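Local coordinates for protein acetyltransferase-like, GNAT family (Bacteroides thetaiotaomicron, PDB 3EY5) that probably transfers an acetyl group to an amino group of a substrate, as a GNAT-family N-acetyltransferase, at residues A[71-76]-A[103-109]; A[133-137]-A[159-165]. All blocks are in the same frame, centred on the assembly; numbering follows the deposited sequence.

Overall arrangement
Followed from the N terminus, the two contacts illustrate how two parallel strands of a GNAT sheet are joined and how the C-terminal helix is then packed against that sheet. Contact 1 closes a loop of 26 residues, in which helix 90-101 carries the chain from strand 74-81 to its parallel neighbour, strand 106-110. Contact 2 opens only later: between 133-137 and 159-165 lies strand 149-156, after which helix 161-176 returns to the sheet. The loops therefore follow in series, neither nesting nor crossing, and the contact centres lie about 13 Å apart. They meet where Leu-159 CD1 packs against Pro-105, Val-107 and Phe-73, and where Glu-109 meets the hydroxyl of Tyr-137.

Contact 1: residues A[71-76]-A[103-109]; sequences DEFYYV and KRPIVLE
Tyr-74 and Ile-106 pair in parallel across the middle of a mixed sheet, joining the two strands of a beta-alpha-beta unit whose helix, 90-101, belongs to the GNAT fold. Backbone hydrogen bonds set the register. Tyr-74 N gives to Pro-105 O, Val-107 N gives to Tyr-74 O at 2.6 Å, and Val-76 N reaches Val-107 O; all three are nearly straight. Tyr-74 thus bonds through both its N and its O to residues flanking Ile-106, the usual parallel pattern, while Tyr-75 turns its backbone to Trp-68 of the antiparallel neighbour. Beyond, one water links Val-76 O to Glu-109 N, consistent with the start of the splay between these strands that marks the GNAT fold and receives acetyl-CoA in relatives.

Apolar contacts divide between the two faces of the sheet. On one, Val-76 CG2 meets Ile-106 CG2 at 3.7 Å, and Arg-104, extended from CG to NE, lays CB and CG along Tyr-74 CE2, each 3.7 Å away, with guanidinium and ring planes 45° apart. On the other, a chi1 of 64° turns the Phe-73 ring so that CD1 meets Val-107 CG2 at 3.6 Å; Ile-168 and Lys-171 of helix 161-176 also touch Phe-73.

Polar groups close both ends. At one, Tyr-75 OH bonds to Tyr-177 and comes within 2.6 Å of Glu-109 OE2. Glu-109 OE2 is hydrogen-bonded to Tyr-137 OH and Glu-109 OE1 to Gln-139 NE2. At the other end a second water lies in the Tyr-74 ring plane, 2.8 Å from Tyr-74 OH, and accepts from Lys-103 N at 3.0 Å.

Contact 2: residues A[133-137]-A[159-165]; sequences WEKDY and LDAEKDY
Ala-161 sets its methyl squarely on the indole of Trp-133, and this CH-pi contact exemplifies how a helix start can be seated on a sheet edge by aromatic faces. Ala-161 CB stands 3.4 Å from the centroid of the five-membered ring of Trp-133, only 4° off its normal. The benzo half of the indole runs on beneath the first turn: Trp-133 CZ2 is 3.4 Å from Ala-161 N, and Leu-159 O lies at the ring edge, near its plane. Trp-133 CZ3 continues to Tyr-165 CA, one turn further along helix 161-176.

Tyr-165 repeats the theme with the roles exchanged, its ring now the helix's contribution. With CG anti to the backbone N (chi1 167°), it runs back past Lys-135, where the chain turns a corner between strands 131-134 and 136-139. Lys-135 CB sits over the Tyr-165 ring centre, 3.5 Å from the centroid. The Lys-135 chain bends at chi2, so that CG and CD follow the same ring while CE reaches Ala-161 CB. The ring is held from the side as well, for Trp-133 CE3 and Tyr-137 CD1 both lie at its edge. Its hydroxyl oxygen ends 3.3 Å from Tyr-137 CA and near the plane of the Tyr-137 ring at its edge.

Beyond the contact, Asp-136 forms a salt bridge with Arg-112, while within the helix start Asp-160 N gives to the anti lone pair of Asp-164 OD2 at 2.7 Å. No hydrogen bond crosses between 133-137 and 159-165, which implies that the helix start is held against this corner by ring faces, methyl and methylene groups and close fit.

Contact 1: residues A[71-76]-A[103-109]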
ATOM      1  N   ASP A  71      12.523  -2.648   8.541  1.00 29.88           N
ATOM      2  CA  ASP A  71      13.571  -3.589   9.005  1.00 30.33           C
ATOM      3  C   ASP A  71      13.035  -4.979   9.313  0.50 29.62           C
ATOM      4  O   ASP A  71      13.549  -5.951   8.799  0.50 30.25           O
ATOM      5  CB  ASP A  71      14.379  -3.057  10.204  1.00 31.93           C
ATOM      6  CG  ASP A  71      14.655  -1.569  10.115  1.00 36.26           C
ATOM      7  OD1 ASP A  71      15.407  -1.152   9.202  1.00 39.78           O
ATOM      8  OD2 ASP A  71      14.113  -0.827  10.973  1.00 41.94           O
ATOM      9  N   GLU A  72      12.021  -5.081  10.162  0.50 28.39           N
ATOM     10  CA  GLU A  72      11.381  -6.368  10.406  0.50 27.38           C
ATOM     11  C   GLU A  72      10.395  -6.758   9.302  0.50 26.15           C
ATOM     12  O   GLU A  72      10.234  -7.942   9.019  0.50 26.13           O
ATOM     13  CB  GLU A  72      10.645  -6.373  11.752  0.50 27.70           C
ATOM     14  CG  GLU A  72      11.532  -6.083  12.946  0.50 30.26           C
ATOM     15  CD  GLU A  72      11.385  -4.664  13.464  0.50 32.94           C
ATOM     16  OE1 GLU A  72      10.615  -3.876  12.863  0.50 32.74           O
ATOM     17  OE2 GLU A  72      12.033  -4.346  14.487  0.50 35.11           O
ATOM     18  N   PHE A  73       9.736  -5.759   8.704  1.00 24.42           N
ATOM     19  CA  PHE A  73       8.604  -5.968   7.771  1.00 21.84           C
ATOM     20  C   PHE A  73       8.494  -4.762   6.851  1.00 19.61           C
ATOM     21  O   PHE A  73       9.105  -3.703   7.133  1.00 17.29           O
ATOM     22  CB  PHE A  73       7.266  -6.149   8.511  1.00 20.74           C
ATOM     23  CG  PHE A  73       6.841  -4.932   9.285  1.00 21.13           C
ATOM     24  CD1 PHE A  73       5.892  -4.056   8.775  1.00 21.42           C
ATOM     25  CD2 PHE A  73       7.365  -4.675  10.528  1.00 21.98           C
ATOM     26  CE1 PHE A  73       5.509  -2.931   9.485  1.00 22.89           C
ATOM     27  CE2 PHE A  73       6.991  -3.525  11.243  1.00 22.24           C
ATOM     28  CZ  PHE A  73       6.062  -2.663  10.726  1.00 22.34           C
ATOM     29  N   TYR A  74       7.681  -4.939   5.791  1.00 16.63           N
ATOM     30  CA  TYR A  74       7.297  -3.908   4.854  1.00 14.68           C
ATOM     31  C   TYR A  74       5.793  -3.566   4.974  1.00 15.19           C
ATOM     32  O   TYR A  74       4.934  -4.469   5.129  1.00 13.11           O
ATOM     33  CB  TYR A  74       7.562  -4.384   3.416  1.00 14.71           C
ATOM     34  CG  TYR A  74       9.012  -4.673   3.084  1.00 14.53           C
ATOM     35  CD1 TYR A  74       9.958  -3.650   3.009  1.00 14.51           C
ATOM     36  CD2 TYR A  74       9.430  -5.973   2.833  1.00 16.88           C
ATOM     37  CE1 TYR A  74      11.315  -3.927   2.695  1.00 15.21           C
ATOM     38  CE2 TYR A  74      10.771  -6.271   2.505  1.00 17.60           C
ATOM     39  CZ  TYR A  74      11.698  -5.245   2.437  1.00 16.92           C
ATOM     40  OH  TYR A  74      12.997  -5.564   2.131  1.00 17.07           O
ATOM     41  N   TYR A  75       5.493  -2.267   4.878  1.00 13.77           N
ATOM     42  CA  TYR A  75       4.112  -1.782   4.936  1.00 15.23           C
ATOM     43  C   TYR A  75       3.732  -1.206   3.590  1.00 15.26           C
ATOM     44  O   TYR A  75       4.407  -0.273   3.104  1.00 14.80           O
ATOM     45  CB  TYR A  75       3.949  -0.683   5.989  1.00 14.06           C
ATOM     46  CG  TYR A  75       2.581  -0.063   5.944  1.00 16.74           C
ATOM     47  CD1 TYR A  75       1.430  -0.843   6.186  1.00 16.76           C
ATOM     48  CD2 TYR A  75       2.413   1.293   5.639  1.00 19.83           C
ATOM     49  CE1 TYR A  75       0.168  -0.285   6.129  1.00 19.14           C
ATOM     50  CE2 TYR A  75       1.136   1.866   5.593  1.00 19.35           C
ATOM     51  CZ  TYR A  75       0.028   1.054   5.826  1.00 21.09           C
ATOM     52  OH  TYR A  75      -1.247   1.587   5.818  1.00 25.82           O
ATOM     53  N   VAL A  76       2.698  -1.771   2.969  1.00 16.24           N
ATOM     54  CA  VAL A  76       2.264  -1.281   1.672  1.00 17.17           C
ATOM     55  C   VAL A  76       1.258  -0.129   1.886  1.00 18.44           C
ATOM     56  O   VAL A  76       0.152  -0.321   2.453  1.00 19.19           O
ATOM     57  CB  VAL A  76       1.693  -2.400   0.748  1.00 17.25           C
ATOM     58  CG1 VAL A  76       1.047  -1.767  -0.470  1.00 18.68           C
ATOM     59  CG2 VAL A  76       2.826  -3.390   0.312  1.00 14.45           C
ATOM     60  N   LYS A 103      10.674  -9.797   0.425  1.00 23.78           N
ATOM     61  CA  LYS A 103      10.755 -11.113   1.026  1.00 23.81           C
ATOM     62  C   LYS A 103      10.453 -11.107   2.531  1.00 23.12           C
ATOM     63  O   LYS A 103       9.842 -12.050   3.045  1.00 23.02           O
ATOM     64  CB  LYS A 103      12.121 -11.741   0.718  1.00 25.21           C
ATOM     65  CG  LYS A 103      12.166 -12.439  -0.641  1.00 26.92           C
ATOM     66  CD  LYS A 103      11.569 -13.822  -0.473  1.00 29.89           C
ATOM     67  CE  LYS A 103      10.737 -14.210  -1.639  1.00 31.66           C
ATOM     68  NZ  LYS A 103       9.747 -15.180  -1.146  1.00 34.19           N
ATOM     69  N   ARG A 104      10.828 -10.037   3.231  1.00 22.16           N
ATOM     70  CA  ARG A 104      10.385  -9.883   4.632  1.00 21.48           C
ATOM     71  C   ARG A 104       8.843  -9.794   4.678  1.00 19.66           C
ATOM     72  O   ARG A 104       8.229  -9.537   3.648  1.00 20.11           O
ATOM     73  CB  ARG A 104      11.042  -8.678   5.300  1.00 21.77           C
ATOM     74  CG  ARG A 104      12.523  -8.499   4.959  1.00 23.01           C
ATOM     75  CD  ARG A 104      13.126  -7.377   5.785  1.00 27.07           C
ATOM     76  NE  ARG A 104      14.495  -7.071   5.375  1.00 31.05           N
ATOM     77  CZ  ARG A 104      15.565  -7.770   5.776  1.00 33.00           C
ATOM     78  NH1 ARG A 104      16.776  -7.438   5.357  1.00 33.08           N
ATOM     79  NH2 ARG A 104      15.436  -8.815   6.592  1.00 31.83           N
ATOM     80  N   PRO A 105       8.217 -10.027   5.853  1.00 18.56           N
ATOM     81  CA  PRO A 105       6.731  -9.949   5.926  1.00 17.83           C
ATOM     82  C   PRO A 105       6.147  -8.621   5.383  1.00 17.07           C
ATOM     83  O   PRO A 105       6.784  -7.552   5.448  1.00 16.30           O
ATOM     84  CB  PRO A 105       6.436 -10.097   7.411  1.00 17.44           C
ATOM     85  CG  PRO A 105       7.705 -10.863   7.989  1.00 18.21           C
ATOM     86  CD  PRO A 105       8.831 -10.297   7.181  1.00 17.96           C
ATOM     87  N   ILE A 106       4.977  -8.718   4.778  1.00 16.41           N
ATOM     88  CA  ILE A 106       4.372  -7.565   4.089  1.00 15.67           C
ATOM     89  C   ILE A 106       3.074  -7.294   4.810  1.00 15.40           C
ATOM     90  O   ILE A 106       2.270  -8.211   4.997  1.00 15.60           O
ATOM     91  CB  ILE A 106       4.040  -7.862   2.634  1.00 16.10           C
ATOM     92  CG1 ILE A 106       5.286  -8.296   1.857  1.00 15.93           C
ATOM     93  CG2 ILE A 106       3.366  -6.611   1.954  1.00 15.14           C
ATOM     94  CD1 ILE A 106       4.952  -8.742   0.463  1.00 17.43           C
ATOM     95  N   VAL A 107       2.897  -6.048   5.220  1.00 14.67           N
ATOM     96  CA  VAL A 107       1.674  -5.641   5.888  1.00 15.25           C
ATOM     97  C   VAL A 107       0.951  -4.657   4.981  1.00 15.49           C
ATOM     98  O   VAL A 107       1.571  -3.748   4.418  1.00 15.28           O
ATOM     99  CB  VAL A 107       1.950  -4.998   7.270  1.00 14.86           C
ATOM    100  CG1 VAL A 107       0.630  -4.625   7.973  1.00 12.90           C
ATOM    101  CG2 VAL A 107       2.844  -5.945   8.176  1.00 13.66           C
ATOM    102  N   LEU A 108      -0.358  -4.845   4.838  1.00 16.85           N
ATOM    103  CA  LEU A 108      -1.225  -3.790   4.238  1.00 18.30           C
ATOM    104  C   LEU A 108      -2.551  -3.621   5.029  1.00 18.14           C
ATOM    105  O   LEU A 108      -2.875  -4.458   5.887  1.00 17.94           O
ATOM    106  CB  LEU A 108      -1.487  -4.085   2.770  1.00 18.34           C
ATOM    107  CG  LEU A 108      -2.123  -5.461   2.479  1.00 21.74           C
ATOM    108  CD1 LEU A 108      -3.556  -5.500   2.901  1.00 24.31           C
ATOM    109  CD2 LEU A 108      -2.070  -5.732   1.018  1.00 25.93           C
ATOM    110  N   GLU A 109      -3.273  -2.532   4.771  1.00 18.24           N
ATOM    111  CA  GLU A 109      -4.608  -2.303   5.364  1.00 19.04           C
ATOM    112  C   GLU A 109      -5.696  -2.563   4.322  1.00 18.56           C
ATOM    113  O   GLU A 109      -5.510  -2.249   3.126  1.00 19.01           O
ATOM    114  CB  GLU A 109      -4.775  -0.870   5.851  1.00 18.94           C
ATOM    115  CG  GLU A 109      -3.584  -0.269   6.594  1.00 25.19           C
ATOM    116  CD  GLU A 109      -3.853   1.177   7.052  1.00 30.65           C
ATOM    117  OE1 GLU A 109      -4.960   1.689   6.771  1.00 34.83           O
ATOM    118  OE2 GLU A 109      -2.972   1.814   7.688  1.00 31.35           O
TER
HETATM  119  O   HOH W   1      13.020  -8.247   1.326  1.00 18.29           O
HETATM  120  O   HOH W   2      -2.207  -0.879   2.809  1.00 21.41           O

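Contact 2: residues A[133-137]-A[159-165]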
ATOM      1  N   TRP A 133      -5.890 -10.183   9.849  1.00 23.61           N
ATOM      2  CA  TRP A 133      -5.859  -9.902  11.278  1.00 25.17           C
ATOM      3  C   TRP A 133      -7.147  -9.209  11.724  1.00 27.15           C
ATOM      4  O   TRP A 133      -7.493  -8.106  11.240  1.00 26.42           O
ATOM      5  CB  TRP A 133      -4.636  -9.052  11.603  1.00 25.42           C
ATOM      6  CG  TRP A 133      -3.366  -9.862  11.624  1.00 26.67           C
ATOM      7  CD1 TRP A 133      -3.219 -11.218  11.300  1.00 28.32           C
ATOM      8  CD2 TRP A 133      -2.066  -9.401  11.975  1.00 26.40           C
ATOM      9  NE1 TRP A 133      -1.905 -11.589  11.431  1.00 24.90           N
ATOM     10  CE2 TRP A 133      -1.177 -10.505  11.846  1.00 26.89           C
ATOM     11  CE3 TRP A 133      -1.554  -8.160  12.378  1.00 25.76           C
ATOM     12  CZ2 TRP A 133       0.189 -10.392  12.099  1.00 27.12           C
ATOM     13  CZ3 TRP A 133      -0.196  -8.056  12.623  1.00 27.57           C
ATOM     14  CH2 TRP A 133       0.657  -9.163  12.487  1.00 27.97           C
ATOM     15  N   GLU A 134      -7.866  -9.876  12.627  1.00 28.73           N
ATOM     16  CA  GLU A 134      -9.136  -9.397  13.174  0.50 30.02           C
ATOM     17  C   GLU A 134      -8.922  -8.472  14.371  1.00 30.17           C
ATOM     18  O   GLU A 134      -9.618  -8.603  15.380  1.00 31.93           O
ATOM     19  CB  GLU A 134      -9.967 -10.590  13.655  0.50 30.17           C
ATOM     20  CG  GLU A 134      -9.777 -11.871  12.859  0.50 32.29           C
ATOM     21  CD  GLU A 134     -10.904 -12.091  11.879  0.50 35.66           C
ATOM     22  OE1 GLU A 134     -11.112 -13.257  11.457  0.50 36.23           O
ATOM     23  OE2 GLU A 134     -11.588 -11.092  11.544  0.50 36.33           O
ATOM     24  N   LYS A 135      -7.952  -7.582  14.295  1.00 29.11           N
ATOM     25  CA  LYS A 135      -7.669  -6.731  15.419  1.00 27.71           C
ATOM     26  C   LYS A 135      -8.429  -5.455  15.134  1.00 26.87           C
ATOM     27  O   LYS A 135      -8.687  -5.138  13.988  1.00 26.47           O
ATOM     28  CB  LYS A 135      -6.152  -6.508  15.519  1.00 26.97           C
ATOM     29  CG  LYS A 135      -5.391  -7.807  15.786  1.00 27.24           C
ATOM     30  CD  LYS A 135      -5.401  -8.097  17.276  1.00 29.20           C
ATOM     31  CE  LYS A 135      -5.177  -9.553  17.619  1.00 31.13           C
ATOM     32  NZ  LYS A 135      -4.956  -9.617  19.130  1.00 34.18           N
ATOM     33  N   ASP A 136      -8.794  -4.725  16.170  1.00 25.71           N
ATOM     34  CA  ASP A 136      -9.570  -3.516  15.982  1.00 26.04           C
ATOM     35  C   ASP A 136      -8.649  -2.353  15.512  1.00 25.27           C
ATOM     36  O   ASP A 136      -8.416  -1.392  16.249  1.00 26.59           O
ATOM     37  CB  ASP A 136     -10.287  -3.153  17.291  1.00 25.69           C
ATOM     38  CG  ASP A 136     -11.292  -2.008  17.116  1.00 28.07           C
ATOM     39  OD1 ASP A 136     -11.801  -1.819  15.974  1.00 29.31           O
ATOM     40  OD2 ASP A 136     -11.577  -1.293  18.120  1.00 29.32           O
ATOM     41  N   TYR A 137      -8.141  -2.451  14.287  1.00 23.12           N
ATOM     42  CA  TYR A 137      -7.252  -1.449  13.722  1.00 20.90           C
ATOM     43  C   TYR A 137      -8.027  -0.211  13.152  1.00 20.41           C
ATOM     44  O   TYR A 137      -9.141  -0.349  12.612  1.00 18.91           O
ATOM     45  CB  TYR A 137      -6.420  -2.095  12.617  1.00 18.81           C
ATOM     46  CG  TYR A 137      -5.449  -1.105  12.000  1.00 18.81           C
ATOM     47  CD1 TYR A 137      -4.343  -0.664  12.713  1.00 15.79           C
ATOM     48  CD2 TYR A 137      -5.638  -0.620  10.721  1.00 17.53           C
ATOM     49  CE1 TYR A 137      -3.426   0.264  12.170  1.00 18.35           C
ATOM     50  CE2 TYR A 137      -4.744   0.309  10.163  1.00 17.69           C
ATOM     51  CZ  TYR A 137      -3.650   0.767  10.909  1.00 19.20           C
ATOM     52  OH  TYR A 137      -2.737   1.686  10.364  1.00 17.10           O
ATOM     53  N   LEU A 159       4.433 -13.377  10.783  1.00 30.22           N
ATOM     54  CA  LEU A 159       4.129 -12.462  11.893  1.00 29.80           C
ATOM     55  C   LEU A 159       2.861 -13.014  12.551  1.00 29.63           C
ATOM     56  O   LEU A 159       1.950 -13.440  11.867  1.00 30.51           O
ATOM     57  CB  LEU A 159       3.936 -11.019  11.410  1.00 29.01           C
ATOM     58  CG  LEU A 159       5.141 -10.238  10.851  1.00 29.57           C
ATOM     59  CD1 LEU A 159       4.704  -9.018  10.062  1.00 29.90           C
ATOM     60  CD2 LEU A 159       6.132  -9.794  11.917  1.00 29.10           C
ATOM     61  N   ASP A 160       2.825 -13.076  13.871  1.00 29.46           N
ATOM     62  CA  ASP A 160       1.616 -13.543  14.526  0.50 29.20           C
ATOM     63  C   ASP A 160       0.890 -12.358  15.194  1.00 28.84           C
ATOM     64  O   ASP A 160       1.484 -11.518  15.909  1.00 27.89           O
ATOM     65  CB  ASP A 160       1.883 -14.751  15.458  0.50 29.79           C
ATOM     66  CG  ASP A 160       2.176 -16.072  14.675  0.50 30.03           C
ATOM     67  OD1 ASP A 160       2.238 -16.043  13.424  0.50 31.23           O
ATOM     68  OD2 ASP A 160       2.346 -17.145  15.307  0.50 30.08           O
ATOM     69  N   ALA A 161      -0.403 -12.277  14.894  1.00 27.88           N
ATOM     70  CA  ALA A 161      -1.230 -11.148  15.292  1.00 27.73           C
ATOM     71  C   ALA A 161      -1.133 -10.948  16.795  1.00 28.39           C
ATOM     72  O   ALA A 161      -0.992  -9.820  17.289  1.00 28.39           O
ATOM     73  CB  ALA A 161      -2.681 -11.398  14.881  1.00 26.85           C
ATOM     74  N   GLU A 162      -1.175 -12.068  17.510  1.00 28.17           N
ATOM     75  CA  GLU A 162      -1.200 -12.063  18.951  0.50 28.51           C
ATOM     76  C   GLU A 162       0.045 -11.348  19.472  1.00 28.22           C
ATOM     77  O   GLU A 162      -0.045 -10.438  20.269  1.00 28.66           O
ATOM     78  CB  GLU A 162      -1.295 -13.498  19.470  0.50 28.87           C
ATOM     79  CG  GLU A 162      -2.637 -14.208  19.214  0.50 30.31           C
ATOM     80  CD  GLU A 162      -2.851 -14.699  17.765  0.50 32.05           C
ATOM     81  OE1 GLU A 162      -2.241 -14.147  16.818  0.50 30.23           O
ATOM     82  OE2 GLU A 162      -3.665 -15.639  17.583  0.50 33.26           O
ATOM     83  N   LYS A 163       1.209 -11.734  18.967  1.00 27.69           N
ATOM     84  CA  LYS A 163       2.496 -11.152  19.412  1.00 27.35           C
ATOM     85  C   LYS A 163       2.958  -9.854  18.762  1.00 26.70           C
ATOM     86  O   LYS A 163       3.651  -9.065  19.399  1.00 26.57           O
ATOM     87  CB  LYS A 163       3.625 -12.165  19.255  1.00 27.33           C
ATOM     88  CG  LYS A 163       3.407 -13.430  20.053  1.00 30.65           C
ATOM     89  CD  LYS A 163       2.260 -14.223  19.436  1.00 34.31           C
ATOM     90  CE  LYS A 163       1.761 -15.375  20.311  1.00 36.48           C
ATOM     91  NZ  LYS A 163       0.526 -15.974  19.680  1.00 37.15           N
ATOM     92  N   ASP A 164       2.611  -9.632  17.500  1.00 26.25           N
ATOM     93  CA  ASP A 164       3.246  -8.558  16.710  1.00 26.00           C
ATOM     94  C   ASP A 164       2.366  -7.314  16.449  1.00 25.50           C
ATOM     95  O   ASP A 164       2.887  -6.216  16.220  1.00 25.23           O
ATOM     96  CB  ASP A 164       3.774  -9.135  15.375  1.00 26.01           C
ATOM     97  CG  ASP A 164       4.781 -10.270  15.579  1.00 28.33           C
ATOM     98  OD1 ASP A 164       5.848 -10.022  16.168  1.00 30.06           O
ATOM     99  OD2 ASP A 164       4.529 -11.421  15.142  1.00 31.58           O
ATOM    100  N   TYR A 165       1.049  -7.499  16.513  1.00 24.40           N
ATOM    101  CA  TYR A 165       0.087  -6.472  16.114  1.00 24.58           C
ATOM    102  C   TYR A 165       0.276  -5.096  16.783  1.00 24.15           C
ATOM    103  O   TYR A 165       0.230  -4.050  16.118  1.00 22.37           O
ATOM    104  CB  TYR A 165      -1.347  -6.945  16.344  1.00 24.71           C
ATOM    105  CG  TYR A 165      -2.321  -5.791  16.226  1.00 25.52           C
ATOM    106  CD1 TYR A 165      -2.916  -5.229  17.354  1.00 26.19           C
ATOM    107  CD2 TYR A 165      -2.616  -5.244  14.980  1.00 25.59           C
ATOM    108  CE1 TYR A 165      -3.801  -4.138  17.237  1.00 28.07           C
ATOM    109  CE2 TYR A 165      -3.490  -4.166  14.843  1.00 27.38           C
ATOM    110  CZ  TYR A 165      -4.077  -3.615  15.967  1.00 28.32           C
ATOM    111  OH  TYR A 165      -4.932  -2.549  15.815  1.00 29.09           O
TER